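Local coordinates for protein phenyl-3-pyruvate decarboxylase (PDB 2NXW) that catalyses the thiamine diphosphate- and metal-dependent decarboxylation of indole-3-pyruvate to indole-3-acetaldehyde, a step in auxin biosynthesis, at residues T255-R260 and D402-A407; G272-V277 and F305-R310; A79-T84 and G414-G419; V231-Y236 and R260-D265; M377-A382 and I470-N475. All blocks are in the same frame, centred on the assembly; numbering follows the deposited sequence.

Contact 1 of 5, residues T255-R260 and D402-A407; sequences TTFMGR and DCLFTA. With TPP (thiamine diphosphate), chain E.
Phe257 and Leu404 reach each other because both place CG opposite the main-chain nitrogen (chi1 175° and 173°), which carries ring and branch toward each other between loop and helix. The backbones stay far apart, 11.4 Å between Phe257 CA and Leu404 CA, so a large aromatic ring and a branched leucine side chain together span the distance. They do so near their ends: Phe257 CZ lies 4.0 Å from Leu404 CD1, the methyl meeting the ring obliquely. Met258 CE sits at the edge of the same ring, in its plane.

Arg260, extended from CG to NE, brings NH2 to 3.9 Å from Ala407 O, a loose approach; its firm partner is Asp412, which forms a salt bridge with NH1. At the start of helix 402-407, Asp402 O accepts from both Thr406 N and Thr406 OG1, each at 2.8 Å, the hydroxyl coming from above the carbonyl plane. This double grip ties threonine back to the first turn of the helix.

There the backbone Asp402 N donates to TPP O2B at 2.8 Å with an N-H...O angle of 158°. An amide at the start of a helix suits a phosphate, and the helix dipole probably adds to the attraction. The loop of the central domain thus packs behind the helix whose N-terminus helps to form the diphosphate site of this thiamine diphosphate enzyme.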
# COMPACT_ATOMS: atom_id res chain seq x y z
N THR A 255 -14.95 33.79 6.00
CA THR A 255 -13.82 33.31 5.20
C THR A 255 -13.07 32.25 5.97
O THR A 255 -13.18 32.17 7.19
CB THR A 255 -12.80 34.43 4.86
OG1 THR A 255 -12.36 35.06 6.07
CG2 THR A 255 -13.40 35.47 3.94
N THR A 256 -12.34 31.41 5.25
CA THR A 256 -11.48 30.42 5.89
C THR A 256 -10.15 31.16 6.08
O THR A 256 -9.99 32.28 5.61
CB THR A 256 -11.21 29.21 5.00
OG1 THR A 256 -10.66 29.65 3.75
CG2 THR A 256 -12.49 28.41 4.79
N PHE A 257 -9.19 30.53 6.75
CA PHE A 257 -7.90 31.17 6.95
C PHE A 257 -7.25 31.58 5.63
O PHE A 257 -6.72 32.69 5.50
CB PHE A 257 -6.94 30.24 7.70
CG PHE A 257 -5.56 30.79 7.84
CD1 PHE A 257 -5.30 31.82 8.73
CD2 PHE A 257 -4.53 30.33 7.03
CE1 PHE A 257 -4.02 32.38 8.81
CE2 PHE A 257 -3.26 30.89 7.10
CZ PHE A 257 -3.01 31.92 8.00
N MET A 258 -7.28 30.69 4.64
CA MET A 258 -6.67 30.99 3.35
C MET A 258 -7.51 31.96 2.53
O MET A 258 -7.07 32.44 1.48
CB MET A 258 -6.44 29.71 2.55
CG MET A 258 -5.43 28.77 3.16
SD MET A 258 -3.70 29.15 2.77
CE MET A 258 -2.83 28.46 4.22
N GLY A 259 -8.72 32.26 3.00
CA GLY A 259 -9.56 33.22 2.29
C GLY A 259 -9.57 34.55 3.02
O GLY A 259 -10.25 35.49 2.61
N ARG A 260 -8.80 34.64 4.11
CA ARG A 260 -8.74 35.85 4.93
C ARG A 260 -8.42 37.10 4.11
O ARG A 260 -7.44 37.13 3.36
CB ARG A 260 -7.69 35.66 6.04
CG ARG A 260 -7.63 36.73 7.12
CD ARG A 260 -6.86 36.18 8.32
NE ARG A 260 -6.52 37.17 9.35
CZ ARG A 260 -5.58 38.10 9.20
NH1 ARG A 260 -4.89 38.18 8.08
NH2 ARG A 260 -5.32 38.94 10.20
N ASP A 402 3.87 30.45 17.66
CA ASP A 402 3.02 31.50 18.20
C ASP A 402 3.10 32.76 17.34
O ASP A 402 2.22 33.62 17.39
CB ASP A 402 3.38 31.81 19.66
CG ASP A 402 2.24 32.50 20.41
OD1 ASP A 402 1.10 32.51 19.90
OD2 ASP A 402 2.50 33.03 21.51
N CYS A 403 4.14 32.87 16.51
CA CYS A 403 4.23 34.02 15.61
C CYS A 403 2.99 34.09 14.70
O CYS A 403 2.48 35.17 14.42
CB CYS A 403 5.51 33.95 14.77
SG CYS A 403 5.72 32.44 13.78
N LEU A 404 2.50 32.93 14.26
CA LEU A 404 1.31 32.86 13.41
C LEU A 404 0.06 33.23 14.20
O LEU A 404 -0.80 33.97 13.73
CB LEU A 404 1.15 31.46 12.83
CG LEU A 404 -0.15 31.23 12.04
CD1 LEU A 404 -0.33 32.29 10.96
CD2 LEU A 404 -0.10 29.84 11.43
N PHE A 405 -0.06 32.69 15.41
CA PHE A 405 -1.21 32.99 16.24
C PHE A 405 -1.26 34.48 16.60
O PHE A 405 -2.34 35.05 16.73
CB PHE A 405 -1.17 32.10 17.49
CG PHE A 405 -1.51 30.66 17.21
CD1 PHE A 405 -2.78 30.16 17.51
CD2 PHE A 405 -0.58 29.82 16.62
CE1 PHE A 405 -3.11 28.84 17.21
CE2 PHE A 405 -0.91 28.49 16.32
CZ PHE A 405 -2.18 28.00 16.62
N THR A 406 -0.09 35.10 16.73
CA THR A 406 0.00 36.52 17.04
C THR A 406 -0.36 37.33 15.79
O THR A 406 -1.04 38.36 15.88
CB THR A 406 1.41 36.89 17.47
OG1 THR A 406 1.80 36.07 18.58
CG2 THR A 406 1.46 38.35 17.89
N ALA A 407 0.10 36.87 14.63
CA ALA A 407 -0.18 37.57 13.37
C ALA A 407 -1.67 37.65 13.07
O ALA A 407 -2.12 38.57 12.38
CB ALA A 407 0.55 36.89 12.22
N1' TPP E . 9.43 20.33 12.19
C2' TPP E . 8.87 21.00 11.17
CM2 TPP E . 9.63 21.14 9.86
N3' TPP E . 7.65 21.54 11.29
C4' TPP E . 6.92 21.44 12.44
N4' TPP E . 5.66 21.95 12.48
C5' TPP E . 7.50 20.79 13.58
C6' TPP E . 8.78 20.22 13.40
C7' TPP E . 6.78 20.67 14.94
N3 TPP E . 6.57 22.01 15.66
C2 TPP E . 5.38 22.60 15.57
S1 TPP E . 5.54 24.05 16.55
C5 TPP E . 7.21 23.80 17.05
C4 TPP E . 7.55 22.59 16.44
CM4 TPP E . 8.96 21.98 16.63
C6 TPP E . 7.98 24.70 17.92
C7 TPP E . 8.23 26.03 17.18
O7 TPP E . 9.15 26.73 17.98
PA TPP E . 9.29 28.25 17.56
O1A TPP E . 9.68 28.43 16.10
O2A TPP E . 10.36 28.80 18.50
O3A TPP E . 7.94 29.06 17.81
PB TPP E . 7.14 28.96 19.25
O1B TPP E . 8.13 29.06 20.41
O2B TPP E . 6.15 30.16 19.20
O3B TPP E . 6.33 27.67 19.32

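Contact 2 of 5, residues G272-V277 and F305-R310; sequences GTYIGV and FAVSQR
Ile275 and Phe305 lie side by side and point the same way, so that the branched chain runs along the ring. Ile275 CB is 3.9 Å from Phe305 CD1, and Ile275 CD1 rests over one face of the ring, 4.1 Å above its plane and displaced toward the rim. Tyr274 and Val307 instead meet at about a right angle, with Val307 CG2 3.9 Å from Tyr274 CD2. The tyrosine ring also carries Gly276 N over its centre. Tyrosine suits this place by offering both an apolar ring to Val307 and a hydroxyl to polar partners.

No direct hydrogen bond joins the two loops; two waters do. One donates to both Tyr274 O (2.7 Å) and Phe305 O (2.6 Å), satisfying two buried carbonyls. The other accepts from Ser308 N at 2.8 Å and donates to Tyr274 OH at 2.7 Å, lying in the plane of the ring at its edge. With an alanine at Phe305, a gap would probably open beside Ile275, whose CD1 would lose the ring it lies on.

Around this pair of loops, Tyr274 packs on helix 281-288 and its hydroxyl bonds to Glu288, while the backbone of Tyr274 pairs with Thr255 at the end of strand 253-255. Phe305 meets Phe405 of helix 402-407 edge-to-face.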
# COMPACT_ATOMS: atom_id res chain seq x y z
N GLY A 272 -16.21 37.50 9.67
CA GLY A 272 -14.95 37.17 10.31
C GLY A 272 -14.31 35.99 9.62
O GLY A 272 -14.80 35.52 8.58
N THR A 273 -13.22 35.50 10.20
CA THR A 273 -12.49 34.36 9.66
C THR A 273 -12.62 33.16 10.59
O THR A 273 -12.32 33.24 11.78
CB THR A 273 -11.00 34.70 9.51
OG1 THR A 273 -10.86 35.79 8.58
CG2 THR A 273 -10.22 33.50 9.00
N TYR A 274 -13.09 32.05 10.04
CA TYR A 274 -13.23 30.83 10.82
C TYR A 274 -11.87 30.12 10.86
O TYR A 274 -11.26 29.88 9.82
CB TYR A 274 -14.26 29.90 10.18
CG TYR A 274 -14.33 28.54 10.83
CD1 TYR A 274 -15.18 28.30 11.90
CD2 TYR A 274 -13.53 27.49 10.37
CE1 TYR A 274 -15.24 27.04 12.50
CE2 TYR A 274 -13.58 26.24 10.97
CZ TYR A 274 -14.43 26.02 12.03
OH TYR A 274 -14.48 24.77 12.60
N ILE A 275 -11.40 29.78 12.06
CA ILE A 275 -10.13 29.07 12.19
C ILE A 275 -10.22 27.99 13.26
O ILE A 275 -9.20 27.55 13.78
CB ILE A 275 -8.95 30.00 12.57
CG1 ILE A 275 -9.19 30.65 13.93
CG2 ILE A 275 -8.76 31.06 11.49
CD1 ILE A 275 -7.98 31.43 14.47
N GLY A 276 -11.44 27.57 13.57
CA GLY A 276 -11.61 26.55 14.59
C GLY A 276 -11.76 27.12 15.99
O GLY A 276 -12.06 28.29 16.16
N VAL A 277 -11.51 26.28 16.99
CA VAL A 277 -11.66 26.69 18.38
C VAL A 277 -10.85 27.92 18.79
O VAL A 277 -11.21 28.61 19.73
CB VAL A 277 -11.32 25.52 19.34
CG1 VAL A 277 -9.83 25.24 19.34
CG2 VAL A 277 -11.82 25.84 20.74
N PHE A 305 -5.64 25.48 11.35
CA PHE A 305 -6.76 26.36 11.03
C PHE A 305 -7.74 25.94 9.94
O PHE A 305 -8.69 26.68 9.66
CB PHE A 305 -6.23 27.75 10.66
CG PHE A 305 -5.42 28.41 11.74
CD1 PHE A 305 -5.60 28.07 13.08
CD2 PHE A 305 -4.50 29.40 11.42
CE1 PHE A 305 -4.88 28.71 14.09
CE2 PHE A 305 -3.77 30.05 12.42
CZ PHE A 305 -3.96 29.70 13.76
N ALA A 306 -7.53 24.79 9.31
CA ALA A 306 -8.42 24.33 8.24
C ALA A 306 -9.82 23.98 8.73
O ALA A 306 -10.03 23.66 9.90
CB ALA A 306 -7.81 23.13 7.54
N VAL A 307 -10.78 24.05 7.81
CA VAL A 307 -12.15 23.66 8.12
C VAL A 307 -12.07 22.14 8.16
O VAL A 307 -11.63 21.51 7.21
CB VAL A 307 -13.13 24.08 7.00
CG1 VAL A 307 -14.49 23.44 7.22
CG2 VAL A 307 -13.27 25.61 6.98
N SER A 308 -12.51 21.56 9.28
CA SER A 308 -12.44 20.13 9.47
C SER A 308 -13.75 19.39 9.28
O SER A 308 -14.78 19.80 9.81
CB SER A 308 -11.90 19.82 10.86
OG SER A 308 -12.01 18.44 11.13
N GLN A 309 -13.69 18.29 8.55
CA GLN A 309 -14.86 17.46 8.31
C GLN A 309 -15.45 16.97 9.63
O GLN A 309 -16.62 16.60 9.69
CB GLN A 309 -14.49 16.28 7.42
N ARG A 310 -14.63 16.97 10.68
CA ARG A 310 -15.05 16.52 12.01
C ARG A 310 -15.73 17.60 12.85
O ARG A 310 -16.28 17.32 13.92
CB ARG A 310 -13.85 15.98 12.79
CG ARG A 310 -13.20 14.74 12.19
CD ARG A 310 -11.85 14.47 12.84
NE ARG A 310 -11.25 13.22 12.39
CZ ARG A 310 -11.59 12.01 12.83
NH1 ARG A 310 -12.54 11.89 13.74
NH2 ARG A 310 -10.99 10.93 12.36
O HOH W 1 -10.15 28.20 8.06
O HOH W 2 -12.75 22.96 11.70

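Contact 3 of 5, residues A79-T84 and G414-G419; sequences ARYSST and GLMAPG
Ala417 O accepts two weak hydrogen bonds, from Gly419 N at 2.8 Å and Arg80 NH1 at 3.4 Å. The first closes an inverse gamma turn centred on Pro418, a residue whose ring suits so tight a bend; the second joins this turn to helix 68-82. The contact therefore sets a helix of the N-terminal domain against strand 415-416, at the rim of the parallel sheet of the C-terminal domain.

The arginine bond is bent, with an N-H...O angle of 133°, and the carbonyl oxygen lies at the edge of the guanidinium near its plane. Stronger partners fix that group: NE forms a salt bridge with Asp76 and NH2 another with Glu109, so a buried positive charge is matched by two carboxylates. Short of its charged end, the extended arginine chain serves as an apolar surface, its CD 3.8 Å from Met416 CG.

Methionine suits the space between strand and helix because its chain is long and pliable. Met416 leaves the strand stretched out, then turns at its last torsion (chi3 -75°), which lays the terminal methyl against the helix backbone. It also approaches the Tyr81 ring at the edge, near the ring plane, while that ring reaches on to helix 427-437. Met416 CE ends 3.8 Å from Tyr81 N and 3.9 Å from Arg80 CB.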
# COMPACT_ATOMS: atom_id res chain seq x y z
N ALA A 79 4.24 32.61 -5.81
CA ALA A 79 3.01 32.17 -6.44
C ALA A 79 1.82 32.74 -5.68
O ALA A 79 0.88 33.27 -6.27
CB ALA A 79 2.94 30.65 -6.46
N ARG A 80 1.87 32.64 -4.36
CA ARG A 80 0.78 33.15 -3.54
C ARG A 80 0.65 34.66 -3.63
O ARG A 80 -0.46 35.18 -3.67
CB ARG A 80 1.01 32.77 -2.07
CG ARG A 80 1.02 31.29 -1.81
CD ARG A 80 1.09 31.00 -0.31
NE ARG A 80 1.50 29.63 -0.06
CZ ARG A 80 1.23 28.96 1.05
NH1 ARG A 80 0.52 29.52 2.02
NH2 ARG A 80 1.70 27.73 1.21
N TYR A 81 1.78 35.35 -3.67
CA TYR A 81 1.77 36.80 -3.70
C TYR A 81 1.01 37.37 -4.90
O TYR A 81 0.22 38.30 -4.75
CB TYR A 81 3.20 37.35 -3.70
CG TYR A 81 3.26 38.85 -3.49
CD1 TYR A 81 3.29 39.40 -2.21
CD2 TYR A 81 3.24 39.73 -4.58
CE1 TYR A 81 3.29 40.79 -2.01
CE2 TYR A 81 3.23 41.11 -4.39
CZ TYR A 81 3.26 41.63 -3.10
OH TYR A 81 3.22 42.99 -2.90
N SER A 82 1.26 36.80 -6.07
CA SER A 82 0.64 37.29 -7.31
C SER A 82 -0.42 36.36 -7.91
O SER A 82 -0.88 36.60 -9.03
CB SER A 82 1.73 37.55 -8.34
OG SER A 82 2.67 38.51 -7.88
N SER A 83 -0.81 35.32 -7.17
CA SER A 83 -1.79 34.33 -7.63
C SER A 83 -1.41 33.84 -9.02
O SER A 83 -2.22 33.82 -9.95
CB SER A 83 -3.22 34.92 -7.64
OG SER A 83 -3.65 35.17 -6.30
N THR A 84 -0.16 33.43 -9.15
CA THR A 84 0.35 32.95 -10.42
C THR A 84 1.23 31.72 -10.19
O THR A 84 1.18 31.12 -9.11
CB THR A 84 1.15 34.07 -11.13
OG1 THR A 84 1.44 33.68 -12.48
CG2 THR A 84 2.45 34.37 -10.41
N GLY A 414 -2.39 41.47 3.77
CA GLY A 414 -2.29 40.08 3.38
C GLY A 414 -1.46 39.34 4.41
O GLY A 414 -0.57 39.92 5.03
N LEU A 415 -1.76 38.06 4.59
CA LEU A 415 -1.03 37.19 5.53
C LEU A 415 -0.74 35.89 4.80
O LEU A 415 -1.65 35.23 4.29
CB LEU A 415 -1.88 36.90 6.77
CG LEU A 415 -1.28 35.89 7.77
CD1 LEU A 415 0.08 36.39 8.27
CD2 LEU A 415 -2.25 35.69 8.93
N MET A 416 0.54 35.54 4.74
CA MET A 416 0.98 34.33 4.06
C MET A 416 1.62 33.43 5.11
O MET A 416 2.59 33.83 5.74
CB MET A 416 2.01 34.75 3.01
CG MET A 416 2.42 33.71 2.04
SD MET A 416 3.71 34.50 1.05
CE MET A 416 2.75 35.59 0.03
N ALA A 417 1.09 32.23 5.31
CA ALA A 417 1.64 31.36 6.35
C ALA A 417 1.19 29.93 6.13
O ALA A 417 0.22 29.69 5.40
CB ALA A 417 1.17 31.84 7.72
N PRO A 418 1.88 28.96 6.75
CA PRO A 418 1.49 27.55 6.59
C PRO A 418 0.36 27.23 7.57
O PRO A 418 0.47 26.35 8.43
CB PRO A 418 2.80 26.81 6.90
CG PRO A 418 3.42 27.68 7.95
CD PRO A 418 3.17 29.09 7.46
N GLY A 419 -0.75 27.96 7.43
CA GLY A 419 -1.88 27.81 8.31
C GLY A 419 -2.54 26.44 8.36
O GLY A 419 -3.21 26.12 9.35

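Contact 4 of 5, residues V231-Y236 and R260-D265; sequences VEVRRY and RGLLAD
A type II beta turn running from Gly261 to Ala264 presses Leu262 onto Val233 and Arg234 of the short helix 231-235, within the central domain. The helix follows strand 225-229 and the turn follows strand 253-255, its neighbour in the mixed sheet, so the contact joins the connections beyond two adjacent parallel strands. Glycine suits position 261, where phi is positive (102°) and a side chain would crowd the carbonyl before it.

Leu262, second in the turn, points at the helix and splits its two methyls. CD1 packs 4.0 Å from Val233 CG1, while CD2 lies 3.8 Å from Arg234 NH1, with CG over one face of the guanidinium. Arg234 begins extended and then bends at chi3 (-54°), which folds its planar end back across the leucine and toward the backbone leading into the turn. NH2 there donates to Arg260 O and also to Met258 O, so one nitrogen ties down two carbonyls of the loop. A leucine in place of Arg234 would probably leave both oxygens without this donor and free the loop to shift.

Val233 and Leu262 both also touch helix 239-249. The bond Arg234 NH2 to Arg260 O measures 2.8 Å at an N-H...O angle of 143°, the oxygen close to the guanidinium plane but the donor above the plane of the carbonyl.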
# COMPACT_ATOMS: atom_id res chain seq x y z
N VAL A 231 -9.82 29.36 -0.19
CA VAL A 231 -8.59 29.45 -0.98
C VAL A 231 -8.70 29.49 -2.50
O VAL A 231 -8.05 30.31 -3.13
CB VAL A 231 -7.56 28.34 -0.55
CG1 VAL A 231 -7.96 26.99 -1.08
CG2 VAL A 231 -6.17 28.71 -1.01
N GLU A 232 -9.52 28.64 -3.10
CA GLU A 232 -9.63 28.66 -4.55
C GLU A 232 -10.15 29.99 -5.11
O GLU A 232 -9.84 30.36 -6.24
CB GLU A 232 -10.51 27.52 -5.06
CG GLU A 232 -9.89 26.14 -4.88
CD GLU A 232 -10.68 25.07 -5.61
OE1 GLU A 232 -11.91 25.23 -5.73
OE2 GLU A 232 -10.07 24.07 -6.06
N VAL A 233 -10.93 30.72 -4.32
CA VAL A 233 -11.45 32.01 -4.77
C VAL A 233 -10.27 32.95 -4.98
O VAL A 233 -10.22 33.69 -5.96
CB VAL A 233 -12.42 32.61 -3.75
CG1 VAL A 233 -12.82 34.05 -4.17
CG2 VAL A 233 -13.68 31.73 -3.65
N ARG A 234 -9.30 32.91 -4.07
CA ARG A 234 -8.12 33.75 -4.22
C ARG A 234 -7.22 33.23 -5.34
O ARG A 234 -6.79 33.99 -6.20
CB ARG A 234 -7.32 33.81 -2.92
CG ARG A 234 -6.15 34.78 -3.01
CD ARG A 234 -5.11 34.54 -1.94
NE ARG A 234 -5.68 34.54 -0.60
CZ ARG A 234 -6.25 35.59 -0.02
NH1 ARG A 234 -6.34 36.74 -0.67
NH2 ARG A 234 -6.73 35.48 1.21
N ARG A 235 -6.94 31.93 -5.33
CA ARG A 235 -6.04 31.37 -6.33
C ARG A 235 -6.50 31.61 -7.77
O ARG A 235 -5.68 31.92 -8.64
CB ARG A 235 -5.88 29.86 -6.11
CG ARG A 235 -5.24 29.48 -4.76
CD ARG A 235 -3.80 29.96 -4.62
NE ARG A 235 -3.21 29.42 -3.39
CZ ARG A 235 -2.91 30.13 -2.30
NH1 ARG A 235 -3.11 31.44 -2.27
NH2 ARG A 235 -2.42 29.51 -1.23
N TYR A 236 -7.80 31.51 -8.01
CA TYR A 236 -8.34 31.68 -9.35
C TYR A 236 -8.77 33.11 -9.71
O TYR A 236 -9.37 33.34 -10.77
CB TYR A 236 -9.49 30.69 -9.57
CG TYR A 236 -9.05 29.24 -9.45
CD1 TYR A 236 -7.84 28.81 -10.00
CD2 TYR A 236 -9.84 28.30 -8.78
CE1 TYR A 236 -7.41 27.49 -9.88
CE2 TYR A 236 -9.42 26.95 -8.66
CZ TYR A 236 -8.20 26.57 -9.22
OH TYR A 236 -7.78 25.27 -9.11
N ARG A 260 -8.80 34.64 4.11
CA ARG A 260 -8.74 35.85 4.93
C ARG A 260 -8.42 37.10 4.11
O ARG A 260 -7.44 37.13 3.36
CB ARG A 260 -7.69 35.66 6.04
CG ARG A 260 -7.63 36.73 7.12
CD ARG A 260 -6.86 36.18 8.32
NE ARG A 260 -6.52 37.17 9.35
CZ ARG A 260 -5.58 38.10 9.20
NH1 ARG A 260 -4.89 38.18 8.08
NH2 ARG A 260 -5.32 38.94 10.20
N GLY A 261 -9.25 38.12 4.24
CA GLY A 261 -9.03 39.35 3.49
C GLY A 261 -9.91 39.49 2.27
O GLY A 261 -10.14 40.60 1.78
N LEU A 262 -10.42 38.38 1.75
CA LEU A 262 -11.29 38.41 0.58
C LEU A 262 -12.61 39.12 0.90
O LEU A 262 -13.13 39.00 2.01
CB LEU A 262 -11.57 36.99 0.09
CG LEU A 262 -10.41 36.22 -0.55
CD1 LEU A 262 -10.84 34.78 -0.81
CD2 LEU A 262 -9.97 36.92 -1.83
N LEU A 263 -13.14 39.85 -0.07
CA LEU A 263 -14.40 40.58 0.08
C LEU A 263 -14.41 41.65 1.16
O LEU A 263 -15.47 42.10 1.59
CB LEU A 263 -15.56 39.61 0.32
CG LEU A 263 -16.22 39.02 -0.94
CD1 LEU A 263 -15.23 38.18 -1.73
CD2 LEU A 263 -17.43 38.20 -0.53
N ALA A 264 -13.23 42.08 1.60
CA ALA A 264 -13.14 43.10 2.65
C ALA A 264 -13.85 44.39 2.27
O ALA A 264 -14.46 45.04 3.12
CB ALA A 264 -11.68 43.39 2.98
N ASP A 265 -13.78 44.77 0.99
CA ASP A 265 -14.41 46.00 0.53
C ASP A 265 -15.77 45.79 -0.12
O ASP A 265 -16.36 46.72 -0.66
CB ASP A 265 -13.49 46.72 -0.47
CG ASP A 265 -12.13 47.04 0.12
OD1 ASP A 265 -12.06 47.40 1.31
OD2 ASP A 265 -11.13 46.95 -0.63

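Contact 5 of 5, residues M377-A382 and I470-N475; sequences MDIARA and IVILFN
The Phe474 ring receives Ile379 CD1 squarely on one face, the methyl carbon standing 3.7 Å above the plane and over its centre; at the edge, in plane, lies Ile472 O. With CD1 only 11° off the ring normal, this is a well-formed CH-pi contact. Ile379 and Phe474 approach from opposite directions.

Ile379 reaches the ring by its longer branch: CG1 lies opposite the carbonyl carbon (chi1 -64°), and a stretched second torsion (chi2 173°) carries CD1 outward. The shorter branch, CG2 of Ile379, lies 4.0 Å from Ile472 CG2 and also 4.0 Å from Phe474 CZ. The two isoleucines slide past each other in opposite directions, their beta branches filling the space between helix and strand. All three residues are buried and wholly apolar, as fits the interior of an alpha/beta domain.

The Phe474 side chain is about 6 Å from the bound magnesium ion and from thiamine diphosphate, just ahead of the metal ligand Asn476. Strand 470-475 runs in the parallel sheet between strands 443-448 and 534-539; helix 376-388 covers this side, Ile379 also touching Ala538 of strand 534-539 and Leu519 of helix 516-528.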
# COMPACT_ATOMS: atom_id res chain seq x y z
N MET A 377 1.29 39.68 22.53
CA MET A 377 0.29 40.70 22.24
C MET A 377 0.88 42.11 22.17
O MET A 377 0.30 42.99 21.53
CB MET A 377 -0.85 40.65 23.26
CG MET A 377 -1.68 39.37 23.20
SD MET A 377 -2.22 38.89 21.54
CE MET A 377 -3.53 40.06 21.24
N ASP A 378 2.01 42.33 22.84
CA ASP A 378 2.65 43.64 22.79
C ASP A 378 3.21 43.85 21.39
O ASP A 378 3.23 44.97 20.88
CB ASP A 378 3.76 43.73 23.82
CG ASP A 378 3.24 43.65 25.23
OD1 ASP A 378 2.27 44.38 25.53
OD2 ASP A 378 3.80 42.88 26.03
N ILE A 379 3.68 42.77 20.77
CA ILE A 379 4.22 42.88 19.42
C ILE A 379 3.07 43.22 18.47
O ILE A 379 3.21 44.07 17.59
CB ILE A 379 4.94 41.58 19.01
CG1 ILE A 379 6.14 41.36 19.93
CG2 ILE A 379 5.40 41.67 17.54
CD1 ILE A 379 6.82 40.01 19.73
N ALA A 380 1.91 42.60 18.66
CA ALA A 380 0.76 42.92 17.82
C ALA A 380 0.36 44.38 18.03
O ALA A 380 0.08 45.10 17.07
CB ALA A 380 -0.42 41.99 18.15
N ARG A 381 0.35 44.85 19.28
CA ARG A 381 -0.02 46.24 19.53
C ARG A 381 0.98 47.20 18.91
O ARG A 381 0.58 48.24 18.39
CB ARG A 381 -0.12 46.52 21.04
CG ARG A 381 -1.32 45.89 21.72
CD ARG A 381 -1.29 46.15 23.23
NE ARG A 381 -1.94 45.07 23.97
CZ ARG A 381 -3.25 44.84 24.00
NH1 ARG A 381 -4.08 45.64 23.34
NH2 ARG A 381 -3.72 43.81 24.68
N ALA A 382 2.27 46.85 18.93
CA ALA A 382 3.28 47.74 18.36
C ALA A 382 3.05 47.93 16.87
O ALA A 382 3.09 49.05 16.36
CB ALA A 382 4.68 47.20 18.62
N ILE A 470 11.58 43.37 6.97
CA ILE A 470 11.63 43.60 8.42
C ILE A 470 11.25 42.24 8.99
O ILE A 470 10.25 41.64 8.58
CB ILE A 470 10.60 44.64 8.89
CG1 ILE A 470 10.94 46.01 8.29
CG2 ILE A 470 10.62 44.74 10.43
CD1 ILE A 470 9.88 47.09 8.55
N VAL A 471 12.05 41.77 9.94
CA VAL A 471 11.80 40.47 10.55
C VAL A 471 11.71 40.59 12.05
O VAL A 471 12.65 41.06 12.69
CB VAL A 471 12.94 39.49 10.21
CG1 VAL A 471 12.64 38.10 10.78
CG2 VAL A 471 13.10 39.40 8.70
N ILE A 472 10.57 40.19 12.62
CA ILE A 472 10.41 40.20 14.08
C ILE A 472 10.55 38.75 14.52
O ILE A 472 9.71 37.91 14.19
CB ILE A 472 9.05 40.76 14.52
CG1 ILE A 472 8.87 42.19 13.99
CG2 ILE A 472 8.98 40.76 16.05
CD1 ILE A 472 7.51 42.80 14.31
N LEU A 473 11.63 38.47 15.25
CA LEU A 473 11.93 37.12 15.73
C LEU A 473 11.49 37.00 17.18
O LEU A 473 11.99 37.71 18.05
CB LEU A 473 13.44 36.88 15.59
CG LEU A 473 14.02 35.46 15.68
CD1 LEU A 473 15.51 35.52 15.35
CD2 LEU A 473 13.78 34.87 17.08
N PHE A 474 10.54 36.10 17.42
CA PHE A 474 9.98 35.86 18.75
C PHE A 474 10.94 34.90 19.45
O PHE A 474 10.89 33.68 19.21
CB PHE A 474 8.59 35.20 18.62
CG PHE A 474 7.49 36.12 18.12
CD1 PHE A 474 6.23 36.07 18.71
CD2 PHE A 474 7.68 36.97 17.03
CE1 PHE A 474 5.17 36.85 18.23
CE2 PHE A 474 6.63 37.75 16.53
CZ PHE A 474 5.38 37.69 17.13
N ASN A 475 11.79 35.42 20.33
CA ASN A 475 12.76 34.55 20.98
C ASN A 475 12.41 34.20 22.41
O ASN A 475 12.72 34.95 23.35
CB ASN A 475 14.16 35.17 20.94
CG ASN A 475 15.24 34.17 21.30
OD1 ASN A 475 14.95 33.07 21.78
ND2 ASN A 475 16.50 34.54 21.09

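Contact 1 is central: it touches all four others. Contacts 2 and 4, both in the central domain, meet its loop 255-260, contact 2 through Thr255 OG1 and Thr273 OG1 (3.0 Å), contact 4 by sharing Arg260. Contact 3 meets contact 1 through its strand, Leu404 CD1 3.6 Å from Ala417 CB, and its helix brings in the N-terminal domain. Thr406 OG1 of helix 402-407 is 3.5 Å from Phe474 CE1 of contact 5. Contacts 1 and 5 both border the cofactor site, one through the Asp402 N bond to the diphosphate, the other through the Phe474 side chain, about 6 Å from thiamine diphosphate. Contacts 4 and 5 have centres about 26 Å apart, and contact 4 lies away from the cofactor and metal sites.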